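Local coordinates for protein aminopeptidase C (Lactobacillus rhamnosus, PDB 4K7C) that probably removes amino-terminal residues from peptides as a papain-like cysteine peptidase of the bleomycin hydrolase family, found here as an assembly of six chains, at residues Gly34-Ala39 against Tyr337-Leu342; Thr42-Ala47 against Leu329-Thr334; Asn265-Asp270 against Met349-Arg354; Ser319-Ser324 against Met362-Val367; Trp381-Ser386 against Phe397-Ala402. All coordinates share one frame; numbering follows the deposited sequence. Where two conformers were deposited one is given.

Interaction 1 of 5, residues Gly34-Ala39 against Tyr337-Leu342; sequences GINATA and YKKDDL
Ala39 and Tyr337 bring their CA atoms within 5.0 Å where helix 23-39 ends, and there Lys338 N donates to Ala39 O at 2.9 Å with an N-H...O angle of 159°. The same carbonyl oxygen also receives a CA-H...O contact from Tyr337. Beside this backbone link the amide of Asn36 lies over one face of the Tyr337 ring, the two planes only 12° apart. Asn36 OD1 sits 3.5 Å from Tyr337 CZ, towards the rim of the ring. With CG beside the backbone N (chi1 -71°), Asn36 places its amide over the phenol, whose hydroxyl bonds to Ser325 O. The joint is a meeting of two helix ends: the last turn of helix 23-39 meets the first turn of helix 339-343, with Lys338 in the N-cap position of the latter. Between the helices Leu342 completes the apolar filling. Its CD2 reaches Ala39 CB at 4.0 Å, while its CD1 meets Thr38 CG2 at 3.8 Å, the two side chains running roughly perpendicular. The extended Lys339 chain crosses Ile35, CE touching Ile35 CG2 at 3.8 Å. A water accepts from Lys339 NZ and donates to Asn36 OD1. The helix end also faces other subunits: Asn36 N bonds to Glu171 of one neighbouring subunit and Ala37 O to Asn33 of another.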
# COMPACT_ATOMS: atom_id res chain seq x y z
N GLY A 34 -4.95 -10.60 21.97
CA GLY A 34 -4.51 -11.97 21.87
C GLY A 34 -3.43 -12.29 22.88
O GLY A 34 -2.99 -11.49 23.68
N ILE A 35 -3.07 -13.57 22.86
CA ILE A 35 -2.10 -14.16 23.82
C ILE A 35 -0.69 -13.57 23.78
O ILE A 35 -0.17 -13.09 24.78
CB ILE A 35 -2.10 -15.65 23.64
CG1 ILE A 35 -3.46 -16.19 24.09
CG2 ILE A 35 -1.02 -16.27 24.50
CD1 ILE A 35 -3.64 -17.65 23.70
N ASN A 36 -0.06 -13.66 22.61
CA ASN A 36 1.30 -13.22 22.42
C ASN A 36 1.52 -11.77 22.79
O ASN A 36 2.40 -11.46 23.54
CB ASN A 36 1.81 -13.44 20.96
CG ASN A 36 2.04 -14.95 20.61
OD1 ASN A 36 2.10 -15.82 21.46
ND2 ASN A 36 2.15 -15.22 19.32
N ALA A 37 0.69 -10.87 22.28
CA ALA A 37 0.87 -9.48 22.52
C ALA A 37 0.52 -9.09 23.91
O ALA A 37 0.99 -8.07 24.41
CB ALA A 37 0.06 -8.67 21.50
N THR A 38 -0.28 -9.91 24.60
CA THR A 38 -0.56 -9.63 26.03
C THR A 38 0.57 -10.10 26.96
O THR A 38 1.03 -9.44 27.84
CB THR A 38 -1.96 -10.21 26.46
OG1 THR A 38 -2.96 -9.61 25.63
CG2 THR A 38 -2.16 -9.87 27.94
N ALA A 39 1.12 -11.26 26.66
CA ALA A 39 2.10 -11.93 27.46
C ALA A 39 3.57 -11.62 27.21
O ALA A 39 4.39 -12.07 28.00
CB ALA A 39 1.93 -13.43 27.26
N TYR A 337 7.56 -14.87 26.62
CA TYR A 337 6.17 -14.74 27.06
C TYR A 337 6.07 -15.21 28.47
O TYR A 337 6.81 -16.09 28.87
CB TYR A 337 5.22 -15.57 26.22
CG TYR A 337 5.30 -15.28 24.73
CD1 TYR A 337 4.92 -14.06 24.20
CD2 TYR A 337 5.74 -16.26 23.83
CE1 TYR A 337 4.98 -13.84 22.83
CE2 TYR A 337 5.83 -16.06 22.46
CZ TYR A 337 5.46 -14.83 21.94
OH TYR A 337 5.54 -14.59 20.61
N LYS A 338 5.14 -14.61 29.23
CA LYS A 338 4.82 -15.14 30.57
C LYS A 338 3.38 -15.55 30.61
O LYS A 338 2.51 -14.88 31.21
CB LYS A 338 5.13 -14.11 31.62
CG LYS A 338 6.59 -13.85 31.75
CD LYS A 338 7.37 -15.02 32.38
CE LYS A 338 8.81 -14.75 32.69
NZ LYS A 338 9.52 -15.97 33.24
N LYS A 339 3.09 -16.63 29.88
CA LYS A 339 1.73 -17.13 29.82
C LYS A 339 1.21 -17.71 31.12
O LYS A 339 0.06 -17.47 31.46
CB LYS A 339 1.55 -18.14 28.69
CG LYS A 339 1.80 -17.54 27.35
CD LYS A 339 2.11 -18.59 26.31
CE LYS A 339 2.32 -17.96 24.95
NZ LYS A 339 2.86 -18.98 24.00
N ASP A 340 2.05 -18.41 31.87
CA ASP A 340 1.61 -19.05 33.13
C ASP A 340 1.13 -17.95 34.07
O ASP A 340 0.08 -18.06 34.68
CB ASP A 340 2.72 -19.88 33.80
CG ASP A 340 3.43 -20.91 32.87
OD1 ASP A 340 3.77 -20.58 31.67
OD2 ASP A 340 3.68 -22.05 33.37
N ASP A 341 1.89 -16.86 34.12
CA ASP A 341 1.52 -15.73 34.95
C ASP A 341 0.21 -15.11 34.49
O ASP A 341 -0.74 -14.86 35.29
CB ASP A 341 2.52 -14.59 34.79
CG ASP A 341 3.82 -14.80 35.56
OD1 ASP A 341 3.90 -15.72 36.42
OD2 ASP A 341 4.75 -13.97 35.31
N LEU A 342 0.06 -14.93 33.17
CA LEU A 342 -1.14 -14.30 32.60
C LEU A 342 -2.42 -15.07 32.90
O LEU A 342 -3.40 -14.46 33.36
CB LEU A 342 -1.03 -14.25 31.07
CG LEU A 342 -2.19 -13.69 30.25
CD1 LEU A 342 -2.72 -12.36 30.73
CD2 LEU A 342 -1.72 -13.56 28.78
O HOH W 1 3.32 -18.26 21.27

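Interaction 2 of 5, residues Thr42-Ala47 against Leu329-Thr334; sequences TDSKVA and LGILDT
Ser44 OG donates to Asp333 OD2 at 2.7 Å, the one hydrogen bond that joins helix 42-47 to the segment 329-334. The hydroxyl comes in on the anti side of the carboxylate oxygen, 31° out of the carboxylate plane. Both residues set out from CA toward the opposing segment, and their anti torsions carry Ser44 OG (chi1 175°) and Asp333 CG (chi1 -177°) away from their own backbone N. Ile331 CG2 packs 3.9 Å from Ser44 OG. The other branch of Ile331 ends at Lys45, where CD1 meets CG at 3.8 Å and the side chains are nearly perpendicular. Further along the extended lysine, CE rests on Leu329 CD1 at 3.6 Å, and NZ hydrogen-bonds to a glycerol probably from the crystallisation liquor. Gly330 and Ile331 both face Asp326, a G1 beta bulge whose glycine has a positive phi. The helix packs on the short strand 331-332 that follows, which runs parallel to strand 396-400. The other carboxylate oxygen, Asp333 OD1, bonds to Asn335 N and to the hydroxyl of Ser400, the N-cap residue of helix 401-407. With an alanine at Asp333, Ser44 OG, Ser400 OG and Asn335 N would probably lose the carboxylate that accepts from all three, leaving the Ser44 hydroxyl free to turn. Because the carboxylate is buried yet met by donors at both oxygens, it is likely to remain ionised, its charge probably stabilised by two hydroxyls and one backbone N-H.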
# COMPACT_ATOMS: atom_id res chain seq x y z
N THR A 42 9.23 -7.69 28.01
CA THR A 42 10.32 -6.81 27.67
C THR A 42 11.62 -7.18 28.43
O THR A 42 12.69 -6.95 27.90
CB THR A 42 9.90 -5.39 27.90
OG1 THR A 42 8.88 -5.11 26.95
CG2 THR A 42 11.02 -4.44 27.68
N ASP A 43 11.54 -7.80 29.58
CA ASP A 43 12.79 -8.28 30.28
C ASP A 43 13.61 -9.27 29.40
O ASP A 43 14.84 -9.32 29.43
CB ASP A 43 12.50 -8.98 31.58
CG ASP A 43 11.85 -8.04 32.64
OD1 ASP A 43 11.80 -6.83 32.43
OD2 ASP A 43 11.31 -8.55 33.65
N SER A 44 12.88 -10.09 28.67
CA SER A 44 13.52 -10.98 27.71
C SER A 44 14.19 -10.19 26.60
O SER A 44 15.36 -10.52 26.17
CB SER A 44 12.53 -11.95 27.17
OG SER A 44 13.06 -12.78 26.16
N LYS A 45 13.46 -9.26 26.02
CA LYS A 45 14.09 -8.41 25.03
C LYS A 45 15.41 -7.76 25.49
O LYS A 45 16.40 -7.67 24.71
CB LYS A 45 13.14 -7.34 24.55
CG LYS A 45 11.87 -7.88 23.83
CD LYS A 45 10.84 -6.78 23.51
CE LYS A 45 9.62 -7.35 22.85
NZ LYS A 45 8.59 -6.32 22.57
N VAL A 46 15.43 -7.27 26.73
CA VAL A 46 16.65 -6.74 27.30
C VAL A 46 17.77 -7.81 27.39
O VAL A 46 18.90 -7.54 26.96
CB VAL A 46 16.37 -6.00 28.62
CG1 VAL A 46 17.64 -5.60 29.38
CG2 VAL A 46 15.43 -4.79 28.34
N ALA A 47 17.44 -8.98 27.92
CA ALA A 47 18.41 -10.07 28.12
C ALA A 47 18.94 -10.59 26.81
O ALA A 47 20.03 -11.10 26.78
CB ALA A 47 17.76 -11.20 28.93
N LEU A 329 10.64 -10.56 15.84
CA LEU A 329 11.80 -9.95 16.46
C LEU A 329 12.97 -10.95 16.45
O LEU A 329 14.07 -10.55 16.65
CB LEU A 329 11.53 -9.47 17.85
CG LEU A 329 10.52 -8.36 17.87
CD1 LEU A 329 10.28 -7.93 19.32
CD2 LEU A 329 10.95 -7.15 17.00
N GLY A 330 12.66 -12.22 16.25
CA GLY A 330 13.68 -13.31 16.29
C GLY A 330 14.27 -13.64 17.63
O GLY A 330 15.43 -13.94 17.71
N ILE A 331 13.41 -13.69 18.63
CA ILE A 331 13.84 -14.02 19.96
C ILE A 331 13.23 -15.38 20.33
O ILE A 331 11.98 -15.57 20.30
CB ILE A 331 13.34 -12.94 20.95
CG1 ILE A 331 13.96 -11.58 20.69
CG2 ILE A 331 13.68 -13.38 22.38
CD1 ILE A 331 13.37 -10.41 21.43
N LEU A 332 14.12 -16.32 20.68
CA LEU A 332 13.76 -17.64 21.08
C LEU A 332 14.18 -17.73 22.56
O LEU A 332 15.36 -17.89 22.86
CB LEU A 332 14.53 -18.66 20.23
CG LEU A 332 14.52 -18.54 18.70
CD1 LEU A 332 15.27 -19.65 17.93
CD2 LEU A 332 13.11 -18.47 18.21
N ASP A 333 13.25 -17.57 23.49
CA ASP A 333 13.61 -17.46 24.88
C ASP A 333 12.37 -17.97 25.63
O ASP A 333 11.21 -17.56 25.36
CB ASP A 333 14.00 -16.00 25.30
CG ASP A 333 14.45 -15.86 26.76
OD1 ASP A 333 14.58 -16.92 27.50
OD2 ASP A 333 14.64 -14.67 27.16
N THR A 334 12.62 -18.90 26.56
CA THR A 334 11.60 -19.37 27.49
C THR A 334 10.93 -18.19 28.25
O THR A 334 9.82 -18.34 28.69
CB THR A 334 12.18 -20.34 28.51
OG1 THR A 334 13.30 -19.73 29.13
CG2 THR A 334 12.58 -21.62 27.86

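Interaction 3 of 5, residues Asn265-Asp270 against Met349-Arg354; sequences NAPTAD and MTKAER
The amide of Asn265 is met at its oxygen by Lys351, whose NZ lies in the carbonyl plane, on a lone pair of OD1, at 2.8 Å and a C=O...N angle of 136°. At the other corner of the same amide ND2 bonds to Leu296 O. Lys351 gets to Asn265 by a fully extended chain that leaves CA with CG opposite the backbone N (chi1 -172°). On the way it crosses the Pro267 ring at about a right angle, Lys351 CG against Pro267 CG at 4.0 Å. The ammonium group is gripped three times, since Asp405 O and Val408 O also accept from it, which probably stabilises its buried charge. The motif on the helical side is a capping box: Glu353 N bonds to Thr350 OG1 at 3.0 Å, and Thr350 N returns the bond to Glu353 OE1, at the start of helix 351-356. On the other side of the contact, the loop after strand 260-264 forms an inverse gamma turn at Pro267, with Pro267 O 3.4 Å from Ala352 CB; Lys351 and Ala352 are the helix residues that meet this loop. Thr268 then lays its methyl CG2 across the helix backbone, 3.8 Å from Ala352 O. Its hydroxyl, placed between backbone N and carbonyl carbon (chi1 54°), turns instead to Asp270 OD1 at 2.7 Å. Asn265 O, buried by the contact, has no hydrogen-bonding partner in the model.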
# COMPACT_ATOMS: atom_id res chain seq x y z
N ASN A 265 19.39 -34.90 21.26
CA ASN A 265 19.16 -34.92 22.69
C ASN A 265 17.68 -35.19 22.86
O ASN A 265 16.86 -34.25 22.78
CB ASN A 265 19.53 -33.61 23.35
CG ASN A 265 19.20 -33.60 24.79
OD1 ASN A 265 18.42 -32.79 25.27
ND2 ASN A 265 19.83 -34.53 25.54
N ALA A 266 17.33 -36.45 23.02
CA ALA A 266 15.99 -36.88 23.18
C ALA A 266 15.94 -37.70 24.51
O ALA A 266 16.30 -38.90 24.54
CB ALA A 266 15.61 -37.66 21.99
N PRO A 267 15.62 -37.04 25.62
CA PRO A 267 15.85 -37.61 26.93
C PRO A 267 14.71 -38.54 27.40
O PRO A 267 14.20 -38.43 28.50
CB PRO A 267 15.97 -36.40 27.82
CG PRO A 267 15.04 -35.38 27.16
CD PRO A 267 15.33 -35.58 25.70
N THR A 268 14.33 -39.45 26.55
CA THR A 268 13.19 -40.31 26.81
C THR A 268 13.69 -41.70 27.15
O THR A 268 14.85 -42.06 26.90
CB THR A 268 12.21 -40.30 25.64
OG1 THR A 268 12.87 -40.62 24.42
CG2 THR A 268 11.50 -38.91 25.54
N ALA A 269 12.82 -42.46 27.80
CA ALA A 269 13.26 -43.77 28.35
C ALA A 269 13.65 -44.79 27.27
O ALA A 269 14.50 -45.65 27.51
CB ALA A 269 12.17 -44.32 29.24
N ASP A 270 13.05 -44.72 26.10
CA ASP A 270 13.37 -45.64 25.00
C ASP A 270 14.71 -45.31 24.31
O ASP A 270 15.09 -46.01 23.38
CB ASP A 270 12.24 -45.63 23.95
CG ASP A 270 12.07 -44.24 23.24
OD1 ASP A 270 12.12 -43.18 23.95
OD2 ASP A 270 11.83 -44.22 21.98
N MSE A 349 5.91 -28.54 31.10
CA MSE A 349 6.22 -29.94 30.77
C MSE A 349 7.74 -30.08 30.65
O MSE A 349 8.48 -29.13 30.36
CB MSE A 349 5.60 -30.35 29.46
CG MSE A 349 4.09 -30.09 29.40
SE MSE A 349 3.28 -30.75 27.78
CE MSE A 349 3.39 -32.73 27.86
N THR A 350 8.27 -31.28 30.96
CA THR A 350 9.64 -31.55 30.70
C THR A 350 9.84 -31.85 29.20
O THR A 350 8.92 -32.15 28.47
CB THR A 350 10.12 -32.82 31.49
OG1 THR A 350 9.48 -33.99 30.96
CG2 THR A 350 9.89 -32.71 33.06
N LYS A 351 11.11 -31.86 28.78
CA LYS A 351 11.47 -32.13 27.39
C LYS A 351 11.03 -33.54 27.03
O LYS A 351 10.44 -33.76 25.98
CB LYS A 351 12.97 -31.91 27.23
CG LYS A 351 13.47 -31.97 25.79
CD LYS A 351 14.88 -31.54 25.70
CE LYS A 351 15.37 -31.41 24.28
NZ LYS A 351 16.74 -30.77 24.30
N ALA A 352 11.24 -34.50 27.93
CA ALA A 352 10.77 -35.86 27.67
C ALA A 352 9.26 -35.95 27.52
O ALA A 352 8.71 -36.69 26.71
CB ALA A 352 11.22 -36.79 28.78
N GLU A 353 8.55 -35.29 28.45
CA GLU A 353 7.07 -35.30 28.35
C GLU A 353 6.62 -34.63 27.04
O GLU A 353 5.68 -35.13 26.41
CB GLU A 353 6.46 -34.57 29.51
CG GLU A 353 6.60 -35.32 30.81
CD GLU A 353 6.26 -34.49 32.02
OE1 GLU A 353 6.21 -33.23 31.98
OE2 GLU A 353 6.06 -35.10 33.09
N ARG A 354 7.23 -33.49 26.64
CA ARG A 354 6.78 -32.89 25.38
C ARG A 354 6.98 -33.78 24.15
O ARG A 354 6.13 -33.86 23.31
CB ARG A 354 7.48 -31.57 25.13
CG ARG A 354 7.20 -30.49 26.12
CD ARG A 354 7.64 -29.14 25.56
NE ARG A 354 7.83 -28.12 26.57
CZ ARG A 354 8.91 -27.97 27.31
NH1 ARG A 354 10.07 -28.65 27.09
NH2 ARG A 354 8.89 -26.98 28.17

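Interaction 4 of 5, residues Ser319-Ser324 against Met362-Val367; sequences SDVGQS and MTHAMV
Val321 packs on His364 from its first side-chain atom onward: CB stands 3.9 Å from His364 CB. One branch, CG1, lies between the backbone N and the carbonyl carbon (chi1 72°) and comes closer, to 3.7 Å from that same His364 CB, approaching the ring obliquely. The other branch, CG2, ends against the methyl CE of selenomethionine Met366 at 3.8 Å, the two chains nearly at right angles. The backbone N of Val321 makes a weak bond to Thr363 OG1. Next to it Ser319 O is gripped twice, by Thr363 N at 2.9 Å and by His364 N at 3.1 Å, while Ser319 N gives a bond to His364 O. Two residues thus oppose one, a classic beta bulge at the start of strand 364-374. A water joins Ser319 OG to His364 O, and a second one joins Asp320 OD1, Gly322 N and Thr363 OG1. Asp320 OD2 bonds to Ser360. His364 is the second residue of the bulge; its NE2 bonds to Asn385 OD1 and its side chain touches Cys70, an arrangement consistent with the Cys-His-Asn catalytic triad of papain-like peptidases.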
# COMPACT_ATOMS: atom_id res chain seq x y z
N SER A 319 15.42 -27.69 15.76
CA SER A 319 14.69 -27.19 16.94
C SER A 319 13.17 -27.09 16.66
O SER A 319 12.69 -27.22 15.52
CB SER A 319 15.21 -25.81 17.40
OG SER A 319 14.96 -24.79 16.45
N ASP A 320 12.42 -26.82 17.72
CA ASP A 320 10.98 -26.53 17.56
C ASP A 320 10.82 -25.03 17.63
O ASP A 320 10.59 -24.48 18.69
CB ASP A 320 10.20 -27.24 18.65
CG ASP A 320 8.72 -27.22 18.49
OD1 ASP A 320 8.20 -26.47 17.67
OD2 ASP A 320 8.03 -28.01 19.21
N VAL A 321 10.93 -24.35 16.48
CA VAL A 321 11.07 -22.92 16.46
C VAL A 321 9.78 -22.20 16.89
O VAL A 321 9.87 -21.08 17.37
CB VAL A 321 11.47 -22.46 15.05
CG1 VAL A 321 10.30 -22.57 14.04
CG2 VAL A 321 12.09 -21.09 15.08
N GLY A 322 8.65 -22.87 16.75
CA GLY A 322 7.33 -22.33 17.16
C GLY A 322 7.10 -22.28 18.65
O GLY A 322 6.21 -21.62 19.07
N GLN A 323 7.95 -22.94 19.42
CA GLN A 323 7.87 -22.88 20.91
C GLN A 323 8.48 -21.61 21.43
O GLN A 323 9.62 -21.25 21.07
CB GLN A 323 8.61 -24.04 21.51
CG GLN A 323 7.98 -25.37 21.18
CD GLN A 323 6.69 -25.69 21.96
OE1 GLN A 323 6.33 -25.01 22.94
NE2 GLN A 323 6.03 -26.74 21.58
N SER A 324 7.73 -20.90 22.29
CA SER A 324 8.29 -19.83 23.15
C SER A 324 9.20 -18.90 22.35
O SER A 324 10.35 -18.60 22.66
CB SER A 324 8.88 -20.46 24.44
OG SER A 324 9.34 -19.50 25.33
N MSE A 362 11.40 -31.67 16.39
CA MSE A 362 12.08 -30.73 15.46
C MSE A 362 11.15 -30.38 14.34
O MSE A 362 10.55 -31.25 13.74
CB MSE A 362 13.41 -31.23 14.81
CG MSE A 362 13.80 -30.40 13.56
SE MSE A 362 15.48 -31.12 12.77
CE MSE A 362 16.14 -29.82 11.53
N THR A 363 11.00 -29.09 14.08
CA THR A 363 10.16 -28.55 13.06
C THR A 363 10.95 -27.63 12.08
O THR A 363 10.44 -27.28 11.03
CB THR A 363 9.00 -27.74 13.62
OG1 THR A 363 9.55 -26.59 14.28
CG2 THR A 363 8.15 -28.58 14.60
N HIS A 364 12.16 -27.21 12.45
CA HIS A 364 12.91 -26.21 11.66
C HIS A 364 14.43 -26.40 11.89
O HIS A 364 14.90 -26.68 12.98
CB HIS A 364 12.44 -24.80 12.06
CG HIS A 364 12.96 -23.69 11.17
ND1 HIS A 364 12.93 -23.76 9.79
CD2 HIS A 364 13.49 -22.47 11.47
CE1 HIS A 364 13.45 -22.64 9.28
NE2 HIS A 364 13.79 -21.85 10.28
N ALA A 365 15.20 -26.24 10.83
CA ALA A 365 16.67 -26.36 10.87
C ALA A 365 17.18 -24.93 10.66
O ALA A 365 16.70 -24.20 9.74
CB ALA A 365 17.19 -27.25 9.70
N MSE A 366 18.18 -24.58 11.43
CA MSE A 366 18.88 -23.30 11.33
C MSE A 366 20.36 -23.60 11.60
O MSE A 366 20.77 -24.74 11.67
CB MSE A 366 18.25 -22.20 12.24
CG MSE A 366 16.78 -21.96 11.87
SE MSE A 366 15.94 -20.63 13.07
CE MSE A 366 15.83 -21.72 14.70
N VAL A 367 21.15 -22.54 11.77
CA VAL A 367 22.57 -22.62 11.96
C VAL A 367 22.98 -21.71 13.16
O VAL A 367 22.61 -20.54 13.23
CB VAL A 367 23.32 -22.21 10.64
CG1 VAL A 367 24.84 -22.18 10.87
CG2 VAL A 367 22.96 -23.07 9.49
O HOH W 2 16.58 -24.92 14.39
O HOH W 3 7.66 -25.27 15.39

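Interaction 5 of 5, residues Trp381-Ser386 against Phe397-Ala402; sequences WKVENS and FVASDA
Trp381 presents its indole edge to Asp401, with ring and carboxylate nearly coplanar, 21° apart. NE1 donates to OD1 at 2.9 Å in the ring plane, using the anti lone pair of that oxygen. Trp381 CG lies beside its own backbone N (chi1 -59°), which turns the pyrrole edge towards the second strand and brings CD1 to 3.5 Å from Ala399 O. The indole also stacks on Phe404 and packs on helix 298-310. At the other end of the hairpin the Asn385 amide stands almost upright on the Phe397 ring, the planes 85° apart. Its ND2 lies over one face, towards the rim, 3.4 Å from Phe397 CZ. Between these ends Val383 and Phe397 cross at an oblique angle, CB to CB at 3.8 Å. Val383 CG2 continues the packing to Ala399 CB at 4.4 Å, on the same sheet face as Trp381. Strands 377-384 and 396-400 are antiparallel. Their hydrogen-bonded pairs, Trp381 with Ala399 and Val383 with Phe397, make two backbone bonds each, the shortest from Phe397 N to Val383 O at 2.7 Å. Replacing Trp381 with alanine would probably open a gap beside Phe404 and leave Asp401 OD1 without its indole donor. The N-H thus links strand 377-384 to the start of helix 401-407, and since Asp401 OD2 also pairs with Lys302, the carboxylate charge is probably partly balanced.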
# COMPACT_ATOMS: atom_id res chain seq x y z
N TRP A 381 22.71 -17.76 22.14
CA TRP A 381 23.27 -18.35 20.94
C TRP A 381 22.78 -17.52 19.78
O TRP A 381 21.60 -17.07 19.72
CB TRP A 381 22.74 -19.76 20.75
CG TRP A 381 23.05 -20.68 21.92
CD1 TRP A 381 22.35 -20.76 23.08
CD2 TRP A 381 24.03 -21.72 21.95
NE1 TRP A 381 22.95 -21.71 23.93
CE2 TRP A 381 23.98 -22.31 23.24
CE3 TRP A 381 25.07 -22.13 21.04
CZ2 TRP A 381 24.84 -23.32 23.64
CZ3 TRP A 381 25.88 -23.17 21.41
CH2 TRP A 381 25.79 -23.74 22.71
N LYS A 382 23.69 -17.31 18.82
CA LYS A 382 23.38 -16.57 17.62
C LYS A 382 22.95 -17.53 16.53
O LYS A 382 23.61 -18.56 16.22
CB LYS A 382 24.56 -15.73 17.15
CG LYS A 382 24.32 -14.93 15.89
CD LYS A 382 25.50 -14.06 15.49
CE LYS A 382 25.04 -13.02 14.47
NZ LYS A 382 26.14 -12.43 13.70
N VAL A 383 21.85 -17.18 15.88
CA VAL A 383 21.16 -18.11 14.98
C VAL A 383 20.96 -17.52 13.60
O VAL A 383 20.28 -16.48 13.43
CB VAL A 383 19.79 -18.53 15.56
CG1 VAL A 383 18.98 -19.44 14.61
CG2 VAL A 383 20.04 -19.22 16.81
N GLU A 384 21.53 -18.16 12.60
CA GLU A 384 21.24 -17.77 11.24
C GLU A 384 19.98 -18.41 10.75
O GLU A 384 19.87 -19.65 10.67
CB GLU A 384 22.41 -18.10 10.24
CG GLU A 384 22.03 -17.72 8.79
CD GLU A 384 23.13 -18.04 7.80
OE1 GLU A 384 24.05 -18.78 8.21
OE2 GLU A 384 22.97 -17.70 6.62
N ASN A 385 18.98 -17.57 10.43
CA ASN A 385 17.73 -18.08 9.90
C ASN A 385 17.74 -17.93 8.39
O ASN A 385 18.68 -17.41 7.86
CB ASN A 385 16.48 -17.43 10.52
CG ASN A 385 15.24 -18.37 10.53
OD1 ASN A 385 15.18 -19.42 9.90
ND2 ASN A 385 14.23 -17.96 11.30
N SER A 386 16.73 -18.51 7.73
CA SER A 386 16.63 -18.57 6.24
C SER A 386 15.27 -18.02 5.79
O SER A 386 14.59 -18.54 4.87
CB SER A 386 16.83 -20.02 5.73
OG SER A 386 15.97 -20.97 6.34
N PHE A 397 18.56 -14.61 14.39
CA PHE A 397 17.73 -14.81 15.59
C PHE A 397 18.71 -14.95 16.79
O PHE A 397 19.93 -15.07 16.58
CB PHE A 397 16.87 -16.04 15.40
CG PHE A 397 15.55 -15.83 14.67
CD1 PHE A 397 15.42 -14.93 13.67
CD2 PHE A 397 14.48 -16.65 14.97
CE1 PHE A 397 14.21 -14.76 13.00
CE2 PHE A 397 13.28 -16.47 14.33
CZ PHE A 397 13.16 -15.52 13.35
N VAL A 398 18.16 -14.94 18.00
CA VAL A 398 18.93 -15.15 19.21
C VAL A 398 18.14 -16.13 20.05
O VAL A 398 16.87 -16.00 20.18
CB VAL A 398 19.27 -13.85 19.89
CG1 VAL A 398 18.03 -13.01 20.08
CG2 VAL A 398 19.94 -14.13 21.24
N ALA A 399 18.83 -17.14 20.65
CA ALA A 399 18.16 -18.17 21.44
C ALA A 399 18.81 -18.16 22.80
O ALA A 399 20.07 -18.15 22.89
CB ALA A 399 18.33 -19.54 20.86
N SER A 400 17.98 -18.09 23.86
CA SER A 400 18.52 -18.12 25.19
C SER A 400 19.03 -19.56 25.47
O SER A 400 18.59 -20.54 24.86
CB SER A 400 17.48 -17.71 26.29
OG SER A 400 16.48 -18.69 26.43
N ASP A 401 19.96 -19.67 26.43
CA ASP A 401 20.46 -20.98 26.80
C ASP A 401 19.31 -21.84 27.38
O ASP A 401 19.21 -23.04 27.11
CB ASP A 401 21.63 -20.85 27.77
CG ASP A 401 22.42 -22.13 27.81
OD1 ASP A 401 22.78 -22.54 26.71
OD2 ASP A 401 22.55 -22.77 28.89
N ALA A 402 18.37 -21.23 28.14
CA ALA A 402 17.22 -22.03 28.59
C ALA A 402 16.37 -22.58 27.47
O ALA A 402 15.83 -23.71 27.56
CB ALA A 402 16.38 -21.23 29.60

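Interactions 2, 4 and 5 form a connected group, their centres 10 to 16 Å apart, around strands 331-332, 364-374, 377-384 and 396-400. Interaction 5 follows interaction 4 along the chain, and interaction 2 joins it through strands 331-332 and 396-400. Interactions 1 and 2, centres 13 Å apart, attach consecutive helices 23-39 and 42-47 to one stretch of chain. Interaction 3 touches none of the others; its centre is about 16 Å from that of interaction 4 and about 25 Å from those of interactions 1 and 2. Interactions 1 and 3 share a neighbouring subunit and interaction 2 touches two, whereas no other chain touches interactions 4 and 5, which hold the probable catalytic His-Asn pair.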